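Local coordinates for beta-N-acetylglucosaminidase-like protein Glycoside hydrolase family 20 (Flavobacterium johnsoniae, PDB 6YHH) that probably removes terminal N-acetylglucosamine units from chitin-derived oligosaccharides, as a chitobiase of glycoside hydrolase family 20, at residues I294-F299 and A353-K358; N515-Q520 and V604-N609; A569-V574 and Y665-K670. All blocks are in the same frame, centred on the assembly; numbering follows the deposited sequence. Where two conformers were deposited one is given.

Overall arrangement
The three contacts come from two parts of the chain. Interaction 1 joins helix 289-302 to helix 341-358 in the catalytic barrel domain of the family, on the far side of the chain's centre from the other two; centre to centre, it lies about 55 Å from interaction 2 and about 56 Å from interaction 3. Interactions 2 and 3 belong to the mainly helical C-terminal part, with nearest atoms about 17 Å apart. Along the chain interaction 1 closes first, then the segments of 2 and 3 alternate: 515-520, 569-574, 604-609, 665-670. That interleaving knits the C-terminal helices together, and interaction 2 also lies beside the second subunit.

Interaction 1: residues I294-F299 and A353-K358; sequences ILSELF and APMLKK
Leu356 sets its CD2 methyl over one face of the Phe299 ring, nearly above the centre: the carbon is 3.7 Å from the ring centroid and 13° off the normal, a CH-pi contact. Met355 meets the same ring at its edge. Its SD lies in the ring plane, 3.9 Å from Phe299 CD2, which makes a Met-aromatic contact with the sulfur facing ring hydrogens. The methionine chain runs extended beyond CG, and this carries the sulfur to the other helix, where SD sits 3.7 Å from Ser296 CB. The helix segments run nearly parallel, their axes 9.9 Å apart at a crossing angle of -21°. Leu356 also touches Leu363 of strand 362-366, and Phe311 meets Phe299 edge-to-face, so the contact joins two outer helices of the catalytic barrel to its strands. On the more open flank, in the conformer given, a water joins Ser296 OG to Lys358 NZ; because Ser296 has two conformers, this bridge is less certain. No direct hydrogen bond joins the two segments; dispersion and the sulfur-ring contact hold the inner side, while on the exposed side the charge of Lys358 is met by a salt bridge to Asp300.

Interaction 2: residues N515-Q520 and V604-N609; sequences NIANNQ and VELSAN
Two helix ends meet here: Ala517 and Leu606 have their CA atoms 6.5 Å apart, and helix 507-517 finishes in a Schellman motif where Asn518 takes positive phi; overlapping it, a type I' turn runs from Ala517 to Gln520. Asn518 makes a direct hydrogen bond across the contact. Its ND2 donates to the backbone O of Asn609 at 2.9 Å, with an N-H...O angle of 152°. The donor approaches almost in line with the C=O bond, and the acceptor lies 16° out of the Asn518 amide plane. With CG swung opposite the backbone N (chi1 -161°), the Asn518 amide projects to the Asn609 carbonyl. Beside this polar bridge, the side chains of Gln520 and Leu606 run past each other in opposite directions, and Gln520 CB rests 3.6 Å from Leu606 CD2. Ala517 CB adds a looser touch on Leu606 CD1 at 4.4 Å. Ile516, in the last turn of helix 507-517, packs on Val613, in the loop that follows helix 583-607. From the second subunit, Asn126 packs against Asn518, while Arg497 and Gly54 hydrogen-bond to Asn515. The paired helix ends thus lie at the dimer interface, between the C-terminal helices and the neighbouring subunit.

Interaction 3: residues A569-V574 and Y665-K670; sequences AFDEAV and YESLKK
The Phe570 ring is met obliquely by two side chains across the contact: its CE2 lies 3.7 Å from Ser667 CB, and its CZ 3.9 Å from Leu668 CD2. One face carries Val574 CG2, from one turn further along the same helix, 3.5 Å above the plane and shifted to the ring's rim. Trp596 and Phe592 of helix 583-607 meet the Phe570 ring edge-to-face. With CG pointing opposite the main-chain N (chi1 -175°), CE2 and CZ come against Ser667 and Leu668 of helix 665-671, whose segment axis passes at 9.4 Å and an angle of only 18°. On the other flank Ser667 OG donates a hydrogen bond to Asp571 OD1 at 2.6 Å. It approaches from above the carboxylate plane, 39° out of it. One water donates to the same OD1 and accepts from Ser667 N, doubling the link. A second water donates to Asp571 O and to Ser667 OG and accepts from Lys670 NZ at 2.7 Å; that NZ also has a weak hydrogen bond to Ser575. The chemistry is therefore divided: an aromatic-aliphatic side buried against helix 583-607, and a hydrated flank where the serine hydroxyl ties two C-terminal helices together and the lysine reaches across through water.

Interaction 1: residues I294-F299 and A353-K358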
ATOM      1  N   ILE A 294       8.423   6.336  37.207  1.00 11.33           N
ATOM      2  CA  ILE A 294       8.618   6.296  35.786  1.00 12.22           C
ATOM      3  C   ILE A 294       7.255   6.202  35.077  1.00 11.66           C
ATOM      4  O   ILE A 294       6.999   6.886  34.092  1.00 12.12           O
ATOM      5  CB  ILE A 294       9.520   5.110  35.383  1.00 13.16           C
ATOM      6  CG1 ILE A 294      10.985   5.496  35.806  1.00 14.84           C
ATOM      7  CG2 ILE A 294       9.486   4.911  33.887  1.00 13.46           C
ATOM      8  CD1 ILE A 294      11.918   4.352  35.770  1.00 18.92           C
ATOM      9  N   LEU A 295       6.377   5.328  35.569  1.00 11.18           N
ATOM     10  CA  LEU A 295       5.061   5.221  34.970  1.00 11.26           C
ATOM     11  C   LEU A 295       4.266   6.550  35.043  1.00 12.30           C
ATOM     12  O   LEU A 295       3.643   6.958  34.093  1.00 11.12           O
ATOM     13  CB  LEU A 295       4.249   4.061  35.549  1.00 11.78           C
ATOM     14  CG  LEU A 295       4.793   2.647  35.204  1.00 11.98           C
ATOM     15  CD1 LEU A 295       4.142   1.526  35.970  1.00 13.32           C
ATOM     16  CD2 LEU A 295       4.615   2.474  33.717  1.00 13.55           C
ATOM     17  N   SER A 296       4.335   7.241  36.195  0.50 11.52           N
ATOM     18  CA  SER A 296       3.618   8.499  36.324  0.50 11.84           C
ATOM     19  C   SER A 296       4.149   9.512  35.289  0.50 11.55           C
ATOM     20  O   SER A 296       3.367  10.231  34.675  0.50 12.30           O
ATOM     21  CB  SER A 296       3.731   9.023  37.771  0.50 11.81           C
ATOM     22  OG  SER A 296       3.072  10.271  37.959  0.50 11.19           O
ATOM     23  N   GLU A 297       5.459   9.553  35.100  1.00 11.64           N
ATOM     24  CA  GLU A 297       6.071  10.421  34.092  1.00 12.07           C
ATOM     25  C   GLU A 297       5.675  10.078  32.658  1.00 12.51           C
ATOM     26  O   GLU A 297       5.471  10.963  31.827  1.00 12.70           O
ATOM     27  CB  GLU A 297       7.549  10.356  34.264  1.00 14.36           C
ATOM     28  CG  GLU A 297       8.081  11.039  35.522  1.00 14.92           C
ATOM     29  CD  GLU A 297       9.567  10.898  35.716  1.00 19.25           C
ATOM     30  OE1 GLU A 297      10.270  10.332  34.841  1.00 20.27           O
ATOM     31  OE2 GLU A 297      10.093  11.343  36.775  1.00 20.77           O
ATOM     32  N   LEU A 298       5.637   8.798  32.395  1.00 10.96           N
ATOM     33  CA  LEU A 298       5.111   8.309  31.107  1.00 13.08           C
ATOM     34  C   LEU A 298       3.703   8.676  30.831  1.00 12.47           C
ATOM     35  O   LEU A 298       3.407   9.125  29.737  1.00 13.23           O
ATOM     36  CB  LEU A 298       5.330   6.807  30.977  1.00 12.91           C
ATOM     37  CG  LEU A 298       6.807   6.505  30.786  1.00 12.87           C
ATOM     38  CD1 LEU A 298       6.995   5.020  30.905  1.00 13.33           C
ATOM     39  CD2 LEU A 298       7.333   6.939  29.428  1.00 13.89           C
ATOM     40  N   PHE A 299       2.805   8.542  31.799  1.00 10.61           N
ATOM     41  CA  PHE A 299       1.436   8.997  31.609  1.00 11.21           C
ATOM     42  C   PHE A 299       1.399  10.506  31.431  1.00 12.75           C
ATOM     43  O   PHE A 299       0.653  11.020  30.648  1.00 12.33           O
ATOM     44  CB  PHE A 299       0.556   8.576  32.776  1.00 12.02           C
ATOM     45  CG  PHE A 299       0.373   7.098  32.905  1.00 11.72           C
ATOM     46  CD1 PHE A 299       0.054   6.311  31.807  1.00 13.70           C
ATOM     47  CD2 PHE A 299       0.496   6.475  34.151  1.00 12.29           C
ATOM     48  CE1 PHE A 299      -0.093   4.951  31.926  1.00 13.95           C
ATOM     49  CE2 PHE A 299       0.350   5.093  34.282  1.00 13.50           C
ATOM     50  CZ  PHE A 299       0.068   4.320  33.172  1.00 14.03           C
ATOM     51  N   ALA A 353      -4.282   4.134  38.871  1.00 10.73           N
ATOM     52  CA  ALA A 353      -5.655   4.692  38.705  1.00 11.49           C
ATOM     53  C   ALA A 353      -5.700   6.219  38.979  1.00 11.06           C
ATOM     54  O   ALA A 353      -6.212   6.972  38.130  1.00 10.90           O
ATOM     55  CB  ALA A 353      -6.652   3.953  39.549  1.00 12.25           C
ATOM     56  N   PRO A 354      -5.056   6.683  40.033  1.00 11.32           N
ATOM     57  CA  PRO A 354      -5.059   8.172  40.219  1.00 11.15           C
ATOM     58  C   PRO A 354      -4.191   8.928  39.240  1.00 11.43           C
ATOM     59  O   PRO A 354      -4.460  10.056  38.953  1.00 11.92           O
ATOM     60  CB  PRO A 354      -4.501   8.376  41.650  1.00 12.42           C
ATOM     61  CG  PRO A 354      -4.121   7.086  42.149  1.00 14.61           C
ATOM     62  CD  PRO A 354      -4.496   5.990  41.202  1.00 11.87           C
ATOM     63  N   MET A 355      -3.108   8.320  38.763  1.00 11.13           N
ATOM     64  CA  MET A 355      -2.287   8.910  37.691  1.00 11.91           C
ATOM     65  C   MET A 355      -3.115   9.112  36.449  1.00 11.85           C
ATOM     66  O   MET A 355      -3.091  10.198  35.897  1.00 11.88           O
ATOM     67  CB  MET A 355      -1.127   7.973  37.393  1.00 11.29           C
ATOM     68  CG  MET A 355      -0.271   7.589  38.591  1.00 12.59           C
ATOM     69  SD  MET A 355       1.027   6.463  37.994  1.00 13.63           S
ATOM     70  CE  MET A 355       1.808   5.976  39.532  1.00 15.88           C
ATOM     71  N   LEU A 356      -3.897   8.098  36.056  1.00 11.36           N
ATOM     72  CA  LEU A 356      -4.758   8.239  34.910  1.00 12.08           C
ATOM     73  C   LEU A 356      -5.839   9.260  35.181  1.00 11.87           C
ATOM     74  O   LEU A 356      -6.146  10.059  34.296  1.00 11.41           O
ATOM     75  CB  LEU A 356      -5.351   6.882  34.480  1.00 12.31           C
ATOM     76  CG  LEU A 356      -4.304   5.876  34.027  1.00 14.48           C
ATOM     77  CD1 LEU A 356      -4.964   4.532  33.653  1.00 15.71           C
ATOM     78  CD2 LEU A 356      -3.466   6.399  32.905  1.00 16.38           C
ATOM     79  N   LYS A 357      -6.404   9.242  36.403  1.00 11.16           N
ATOM     80  CA  LYS A 357      -7.528  10.159  36.656  1.00 11.85           C
ATOM     81  C   LYS A 357      -7.050  11.626  36.636  1.00 13.44           C
ATOM     82  O   LYS A 357      -7.796  12.549  36.283  1.00 12.28           O
ATOM     83  CB  LYS A 357      -8.142   9.843  37.988  1.00 13.52           C
ATOM     84  CG  LYS A 357      -9.506  10.545  38.200  1.00 16.11           C
ATOM     85  CD  LYS A 357     -10.315  10.014  39.324  1.00 20.11           C
ATOM     86  CE  LYS A 357     -11.714  10.584  39.235  1.00 20.65           C
ATOM     87  NZ  LYS A 357     -12.398   9.983  40.402  1.00 25.32           N
ATOM     88  N   LYS A 358      -5.803  11.851  36.991  1.00 13.19           N
ATOM     89  CA  LYS A 358      -5.204  13.176  36.993  1.00 14.74           C
ATOM     90  C   LYS A 358      -5.225  13.748  35.545  1.00 15.85           C
ATOM     91  O   LYS A 358      -5.355  14.963  35.340  1.00 15.67           O
ATOM     92  CB  LYS A 358      -3.761  13.071  37.396  1.00 16.10           C
ATOM     93  CG  LYS A 358      -3.059  14.392  37.578  1.00 19.67           C
ATOM     94  CD  LYS A 358      -1.601  14.200  37.979  1.00 18.98           C
ATOM     95  CE  LYS A 358      -0.731  13.965  36.787  1.00 20.04           C
ATOM     96  NZ  LYS A 358       0.738  13.881  37.087  1.00 19.24           N
TER
HETATM   97  O   HOH W   1       0.677  11.271  38.463  1.00 18.92           O

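Interaction 2: residues N515-Q520 and V604-N609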
ATOM      1  N   ASN A 515       6.070 -14.122  -5.784  1.00  7.98           N
ATOM      2  CA  ASN A 515       7.326 -14.453  -5.118  1.00  8.01           C
ATOM      3  C   ASN A 515       7.516 -15.994  -5.094  1.00  7.90           C
ATOM      4  O   ASN A 515       8.583 -16.504  -5.416  1.00  8.16           O
ATOM      5  CB  ASN A 515       7.312 -13.890  -3.695  1.00  8.20           C
ATOM      6  CG  ASN A 515       8.590 -14.245  -2.977  1.00  8.86           C
ATOM      7  OD1 ASN A 515       9.673 -13.892  -3.446  1.00 10.07           O
ATOM      8  ND2 ASN A 515       8.466 -14.946  -1.825  1.00  7.73           N
ATOM      9  N   ILE A 516       6.494 -16.703  -4.672  1.00  7.89           N
ATOM     10  CA  ILE A 516       6.568 -18.131  -4.565  1.00  8.96           C
ATOM     11  C   ILE A 516       6.838 -18.812  -5.947  1.00  8.51           C
ATOM     12  O   ILE A 516       7.666 -19.739  -6.014  1.00  8.39           O
ATOM     13  CB  ILE A 516       5.281 -18.696  -3.942  1.00 10.09           C
ATOM     14  CG1 ILE A 516       5.230 -18.279  -2.503  1.00 10.60           C
ATOM     15  CG2 ILE A 516       5.129 -20.184  -4.105  1.00 11.83           C
ATOM     16  CD1 ILE A 516       3.811 -18.572  -1.947  1.00 11.44           C
ATOM     17  N   ALA A 517       6.148 -18.291  -6.968  1.00  8.40           N
ATOM     18  CA  ALA A 517       6.227 -18.843  -8.315  1.00  8.54           C
ATOM     19  C   ALA A 517       7.419 -18.314  -9.094  1.00  8.13           C
ATOM     20  O   ALA A 517       7.531 -18.638 -10.245  1.00  8.73           O
ATOM     21  CB  ALA A 517       4.928 -18.549  -9.063  1.00  9.47           C
ATOM     22  N   ASN A 518       8.277 -17.459  -8.534  1.00  8.46           N
ATOM     23  CA  ASN A 518       9.341 -16.879  -9.303  1.00  9.38           C
ATOM     24  C   ASN A 518       8.795 -16.159 -10.523  1.00  9.26           C
ATOM     25  O   ASN A 518       9.390 -16.188 -11.618  1.00 10.65           O
ATOM     26  CB  ASN A 518      10.390 -17.913  -9.731  1.00  9.68           C
ATOM     27  CG  ASN A 518      11.697 -17.300 -10.128  1.00 12.43           C
ATOM     28  OD1 ASN A 518      12.003 -16.127  -9.845  1.00 14.18           O
ATOM     29  ND2 ASN A 518      12.503 -18.089 -10.829  1.00 12.82           N
ATOM     30  N   ASN A 519       7.667 -15.484 -10.348  1.00  8.57           N
ATOM     31  CA  ASN A 519       7.028 -14.611 -11.373  1.00  9.71           C
ATOM     32  C   ASN A 519       6.603 -15.351 -12.596  1.00 10.98           C
ATOM     33  O   ASN A 519       6.431 -14.741 -13.652  1.00 11.59           O
ATOM     34  CB  ASN A 519       7.926 -13.422 -11.763  1.00  9.78           C
ATOM     35  CG  ASN A 519       7.181 -12.281 -12.407  1.00 10.67           C
ATOM     36  OD1 ASN A 519       6.023 -11.999 -12.108  1.00 13.65           O
ATOM     37  ND2 ASN A 519       7.847 -11.622 -13.339  1.00 10.94           N
ATOM     38  N   GLN A 520       6.407 -16.656 -12.469  1.00  9.29           N
ATOM     39  CA  GLN A 520       5.723 -17.437 -13.482  1.00 10.01           C
ATOM     40  C   GLN A 520       4.223 -17.263 -13.320  1.00 10.37           C
ATOM     41  O   GLN A 520       3.751 -16.478 -12.461  1.00 11.19           O
ATOM     42  CB  GLN A 520       6.133 -18.918 -13.339  1.00  9.78           C
ATOM     43  CG  GLN A 520       7.642 -19.185 -13.479  1.00  9.72           C
ATOM     44  CD  GLN A 520       7.985 -20.627 -13.118  1.00 12.21           C
ATOM     45  OE1 GLN A 520       8.173 -20.998 -11.947  1.00 11.54           O
ATOM     46  NE2 GLN A 520       7.937 -21.470 -14.119  1.00 10.93           N
ATOM     47  N   VAL A 604       3.744 -28.744 -10.237  1.00  8.69           N
ATOM     48  CA  VAL A 604       4.964 -29.497 -10.625  1.00  9.33           C
ATOM     49  C   VAL A 604       5.706 -28.786 -11.776  1.00  9.51           C
ATOM     50  O   VAL A 604       6.957 -28.599 -11.718  1.00 10.30           O
ATOM     51  CB  VAL A 604       4.620 -30.965 -10.931  1.00 10.17           C
ATOM     52  CG1 VAL A 604       5.788 -31.680 -11.577  1.00 11.06           C
ATOM     53  CG2 VAL A 604       4.211 -31.691  -9.631  1.00 10.16           C
ATOM     54  N   GLU A 605       4.975 -28.289 -12.733  1.00 10.30           N
ATOM     55  CA  GLU A 605       5.558 -27.528 -13.866  1.00 11.24           C
ATOM     56  C   GLU A 605       6.264 -26.303 -13.275  1.00 10.89           C
ATOM     57  O   GLU A 605       7.442 -26.021 -13.622  1.00 10.94           O
ATOM     58  CB  GLU A 605       4.520 -27.029 -14.840  1.00 14.98           C
ATOM     59  CG  GLU A 605       3.793 -28.046 -15.645  1.00 19.00           C
ATOM     60  CD  GLU A 605       3.040 -27.268 -16.744  1.00 24.12           C
ATOM     61  OE1 GLU A 605       3.652 -26.876 -17.735  1.00 29.69           O
ATOM     62  OE2 GLU A 605       1.871 -26.963 -16.580  1.00 31.08           O
ATOM     63  N   LEU A 606       5.575 -25.541 -12.409  1.00 10.64           N
ATOM     64  CA  LEU A 606       6.214 -24.340 -11.827  1.00 11.17           C
ATOM     65  C   LEU A 606       7.456 -24.602 -11.082  1.00 10.19           C
ATOM     66  O   LEU A 606       8.434 -23.804 -11.103  1.00  9.67           O
ATOM     67  CB  LEU A 606       5.266 -23.594 -10.875  1.00 13.69           C
ATOM     68  CG  LEU A 606       4.024 -22.938 -11.463  1.00 16.88           C
ATOM     69  CD1 LEU A 606       3.184 -22.358 -10.359  1.00 18.80           C
ATOM     70  CD2 LEU A 606       4.355 -21.946 -12.547  1.00 17.75           C
ATOM     71  N   SER A 607       7.448 -25.731 -10.315  1.00  9.26           N
ATOM     72  CA  SER A 607       8.548 -26.051  -9.444  1.00  8.83           C
ATOM     73  C   SER A 607       9.928 -26.211 -10.085  1.00 10.03           C
ATOM     74  O   SER A 607      10.949 -25.972  -9.404  1.00 10.32           O
ATOM     75  CB  SER A 607       8.222 -27.272  -8.614  1.00  9.48           C
ATOM     76  OG  SER A 607       8.409 -28.457  -9.390  1.00  9.02           O
ATOM     77  N   ALA A 608       9.967 -26.441 -11.435  1.00  9.78           N
ATOM     78  CA  ALA A 608      11.230 -26.551 -12.138  1.00 10.80           C
ATOM     79  C   ALA A 608      12.080 -25.313 -11.989  1.00 10.92           C
ATOM     80  O   ALA A 608      13.306 -25.397 -12.017  1.00 10.28           O
ATOM     81  CB  ALA A 608      10.931 -26.857 -13.595  1.00 11.34           C
ATOM     82  N   ASN A 609      11.417 -24.168 -11.821  1.00 10.67           N
ATOM     83  CA  ASN A 609      12.121 -22.881 -11.674  1.00 11.82           C
ATOM     84  C   ASN A 609      11.630 -22.075 -10.458  1.00 10.71           C
ATOM     85  O   ASN A 609      11.629 -20.837 -10.504  1.00 10.55           O
ATOM     86  CB  ASN A 609      11.972 -22.064 -12.950  1.00 13.40           C
ATOM     87  CG  ASN A 609      12.922 -20.828 -13.007  1.00 15.71           C
ATOM     88  OD1 ASN A 609      14.045 -20.823 -12.464  1.00 18.08           O
ATOM     89  ND2 ASN A 609      12.472 -19.791 -13.740  1.00 19.78           N
TER

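Interaction 3: residues A569-V574 and Y665-K670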
ATOM      1  N   ALA A 569     -16.935 -24.687  -1.268  1.00 12.32           N
ATOM      2  CA  ALA A 569     -17.715 -25.206  -2.397  1.00 12.29           C
ATOM      3  C   ALA A 569     -17.738 -26.685  -2.525  1.00 12.83           C
ATOM      4  O   ALA A 569     -18.755 -27.274  -2.863  1.00 12.58           O
ATOM      5  CB  ALA A 569     -17.315 -24.525  -3.695  1.00 13.08           C
ATOM      6  N   PHE A 570     -16.607 -27.296  -2.280  1.00 12.60           N
ATOM      7  CA  PHE A 570     -16.479 -28.735  -2.256  1.00 12.03           C
ATOM      8  C   PHE A 570     -17.346 -29.345  -1.209  1.00 12.15           C
ATOM      9  O   PHE A 570     -18.120 -30.325  -1.422  1.00 13.78           O
ATOM     10  CB  PHE A 570     -15.016 -29.144  -2.054  1.00 10.81           C
ATOM     11  CG  PHE A 570     -14.806 -30.628  -2.140  1.00 10.83           C
ATOM     12  CD1 PHE A 570     -15.044 -31.339  -3.331  1.00 10.99           C
ATOM     13  CD2 PHE A 570     -14.345 -31.373  -1.038  1.00 11.48           C
ATOM     14  CE1 PHE A 570     -14.778 -32.716  -3.385  1.00 10.74           C
ATOM     15  CE2 PHE A 570     -14.118 -32.717  -1.092  1.00 11.98           C
ATOM     16  CZ  PHE A 570     -14.383 -33.416  -2.303  1.00 11.39           C
ATOM     17  N   ASP A 571     -17.277 -28.757  -0.005  1.00 11.81           N
ATOM     18  CA  ASP A 571     -18.040 -29.286   1.087  1.00 12.90           C
ATOM     19  C   ASP A 571     -19.547 -29.342   0.721  1.00 12.25           C
ATOM     20  O   ASP A 571     -20.215 -30.348   1.068  1.00 14.19           O
ATOM     21  CB  ASP A 571     -17.912 -28.340   2.289  1.00 12.87           C
ATOM     22  CG  ASP A 571     -16.550 -28.445   3.020  1.00 14.12           C
ATOM     23  OD1 ASP A 571     -15.803 -29.400   2.840  1.00 12.36           O
ATOM     24  OD2 ASP A 571     -16.302 -27.510   3.820  1.00 16.21           O
ATOM     25  N   GLU A 572     -20.014 -28.281   0.098  1.00 13.18           N
ATOM     26  CA  GLU A 572     -21.430 -28.122  -0.328  1.00 14.51           C
ATOM     27  C   GLU A 572     -21.724 -29.186  -1.370  1.00 15.41           C
ATOM     28  O   GLU A 572     -22.763 -29.906  -1.277  1.00 16.88           O
ATOM     29  CB  GLU A 572     -21.692 -26.729  -0.887  1.00 18.15           C
ATOM     30  CG  GLU A 572     -23.104 -26.531  -1.508  1.00 22.52           C
ATOM     31  CD  GLU A 572     -24.238 -26.660  -0.476  1.00 30.57           C
ATOM     32  OE1 GLU A 572     -23.956 -26.713   0.781  1.00 28.89           O
ATOM     33  OE2 GLU A 572     -25.437 -26.739  -0.938  1.00 33.13           O
ATOM     34  N   ALA A 573     -20.845 -29.337  -2.348  1.00 14.10           N
ATOM     35  CA  ALA A 573     -21.070 -30.332  -3.387  1.00 14.41           C
ATOM     36  C   ALA A 573     -21.103 -31.740  -2.803  1.00 15.99           C
ATOM     37  O   ALA A 573     -21.947 -32.594  -3.212  1.00 15.08           O
ATOM     38  CB  ALA A 573     -20.010 -30.208  -4.473  1.00 14.77           C
ATOM     39  N   VAL A 574     -20.196 -32.056  -1.872  1.00 14.50           N
ATOM     40  CA  VAL A 574     -20.188 -33.380  -1.241  1.00 14.72           C
ATOM     41  C   VAL A 574     -21.480 -33.667  -0.424  1.00 15.43           C
ATOM     42  O   VAL A 574     -22.081 -34.760  -0.490  1.00 15.83           O
ATOM     43  CB  VAL A 574     -18.933 -33.589  -0.399  1.00 14.07           C
ATOM     44  CG1 VAL A 574     -19.051 -34.812   0.534  1.00 15.10           C
ATOM     45  CG2 VAL A 574     -17.759 -33.731  -1.357  1.00 14.77           C
ATOM     46  N   TYR A 665     -10.209 -32.015   3.594  1.00 10.89           N
ATOM     47  CA  TYR A 665     -10.048 -33.307   4.191  1.00 12.75           C
ATOM     48  C   TYR A 665     -11.308 -33.932   4.808  1.00 13.10           C
ATOM     49  O   TYR A 665     -11.660 -35.133   4.486  1.00 15.02           O
ATOM     50  CB  TYR A 665      -8.915 -33.313   5.231  1.00 13.04           C
ATOM     51  CG  TYR A 665      -8.978 -34.515   6.081  1.00 13.96           C
ATOM     52  CD1 TYR A 665      -8.566 -35.744   5.573  1.00 14.84           C
ATOM     53  CD2 TYR A 665      -9.478 -34.436   7.374  1.00 17.46           C
ATOM     54  CE1 TYR A 665      -8.652 -36.872   6.354  1.00 16.80           C
ATOM     55  CE2 TYR A 665      -9.537 -35.546   8.181  1.00 19.06           C
ATOM     56  CZ  TYR A 665      -9.112 -36.754   7.667  1.00 18.80           C
ATOM     57  OH  TYR A 665      -9.188 -37.921   8.468  1.00 26.18           O
ATOM     58  N   GLU A 666     -12.028 -33.136   5.606  1.00 13.68           N
ATOM     59  CA  GLU A 666     -13.242 -33.687   6.281  1.00 14.53           C
ATOM     60  C   GLU A 666     -14.269 -34.219   5.264  1.00 14.73           C
ATOM     61  O   GLU A 666     -14.818 -35.290   5.478  1.00 14.78           O
ATOM     62  CB  GLU A 666     -13.885 -32.712   7.218  1.00 16.81           C
ATOM     63  CG  GLU A 666     -13.001 -32.384   8.433  1.00 17.98           C
ATOM     64  CD  GLU A 666     -12.748 -33.565   9.408  1.00 22.78           C
ATOM     65  OE1 GLU A 666     -13.475 -34.613   9.411  1.00 23.02           O
ATOM     66  OE2 GLU A 666     -11.772 -33.465  10.203  1.00 27.54           O
ATOM     67  N   SER A 667     -14.444 -33.492   4.175  1.00 13.11           N
ATOM     68  CA  SER A 667     -15.339 -33.896   3.099  1.00 12.57           C
ATOM     69  C   SER A 667     -14.855 -35.064   2.290  1.00 13.69           C
ATOM     70  O   SER A 667     -15.682 -35.915   1.853  1.00 13.55           O
ATOM     71  CB  SER A 667     -15.638 -32.693   2.236  1.00 13.59           C
ATOM     72  OG  SER A 667     -16.590 -31.845   2.890  1.00 14.77           O
ATOM     73  N   LEU A 668     -13.533 -35.196   2.117  1.00 12.99           N
ATOM     74  CA  LEU A 668     -12.992 -36.377   1.508  1.00 14.58           C
ATOM     75  C   LEU A 668     -13.372 -37.596   2.369  1.00 16.33           C
ATOM     76  O   LEU A 668     -13.736 -38.664   1.804  1.00 16.82           O
ATOM     77  CB  LEU A 668     -11.469 -36.304   1.383  1.00 14.96           C
ATOM     78  CG  LEU A 668     -10.938 -35.217   0.449  1.00 14.53           C
ATOM     79  CD1 LEU A 668      -9.449 -35.212   0.603  1.00 14.56           C
ATOM     80  CD2 LEU A 668     -11.300 -35.487  -0.999  1.00 15.74           C
ATOM     81  N   LYS A 669     -13.195 -37.459   3.677  1.00 16.20           N
ATOM     82  CA  LYS A 669     -13.457 -38.552   4.635  1.00 17.90           C
ATOM     83  C   LYS A 669     -14.961 -38.921   4.554  1.00 20.36           C
ATOM     84  O   LYS A 669     -15.287 -40.136   4.520  1.00 19.52           O
ATOM     85  CB  LYS A 669     -13.065 -38.150   6.080  1.00 19.22           C
ATOM     86  N   LYS A 670     -15.830 -37.920   4.461  1.00 17.00           N
ATOM     87  CA  LYS A 670     -17.293 -38.167   4.393  1.00 19.39           C
ATOM     88  C   LYS A 670     -17.656 -38.942   3.152  1.00 20.93           C
ATOM     89  O   LYS A 670     -18.600 -39.778   3.167  1.00 21.06           O
ATOM     90  CB  LYS A 670     -18.077 -36.855   4.401  1.00 19.40           C
ATOM     91  CG  LYS A 670     -18.245 -36.150   5.746  1.00 24.26           C
ATOM     92  CD  LYS A 670     -18.885 -34.774   5.679  1.00 24.56           C
ATOM     93  CE  LYS A 670     -20.189 -34.815   4.927  1.00 26.35           C
ATOM     94  NZ  LYS A 670     -20.823 -33.475   4.896  1.00 25.02           N
TER
HETATM   95  O   HOH W   2     -13.781 -30.606   4.319  1.00 11.89           O
HETATM   96  O   HOH W   3     -19.328 -32.013   3.134  1.00 18.22           O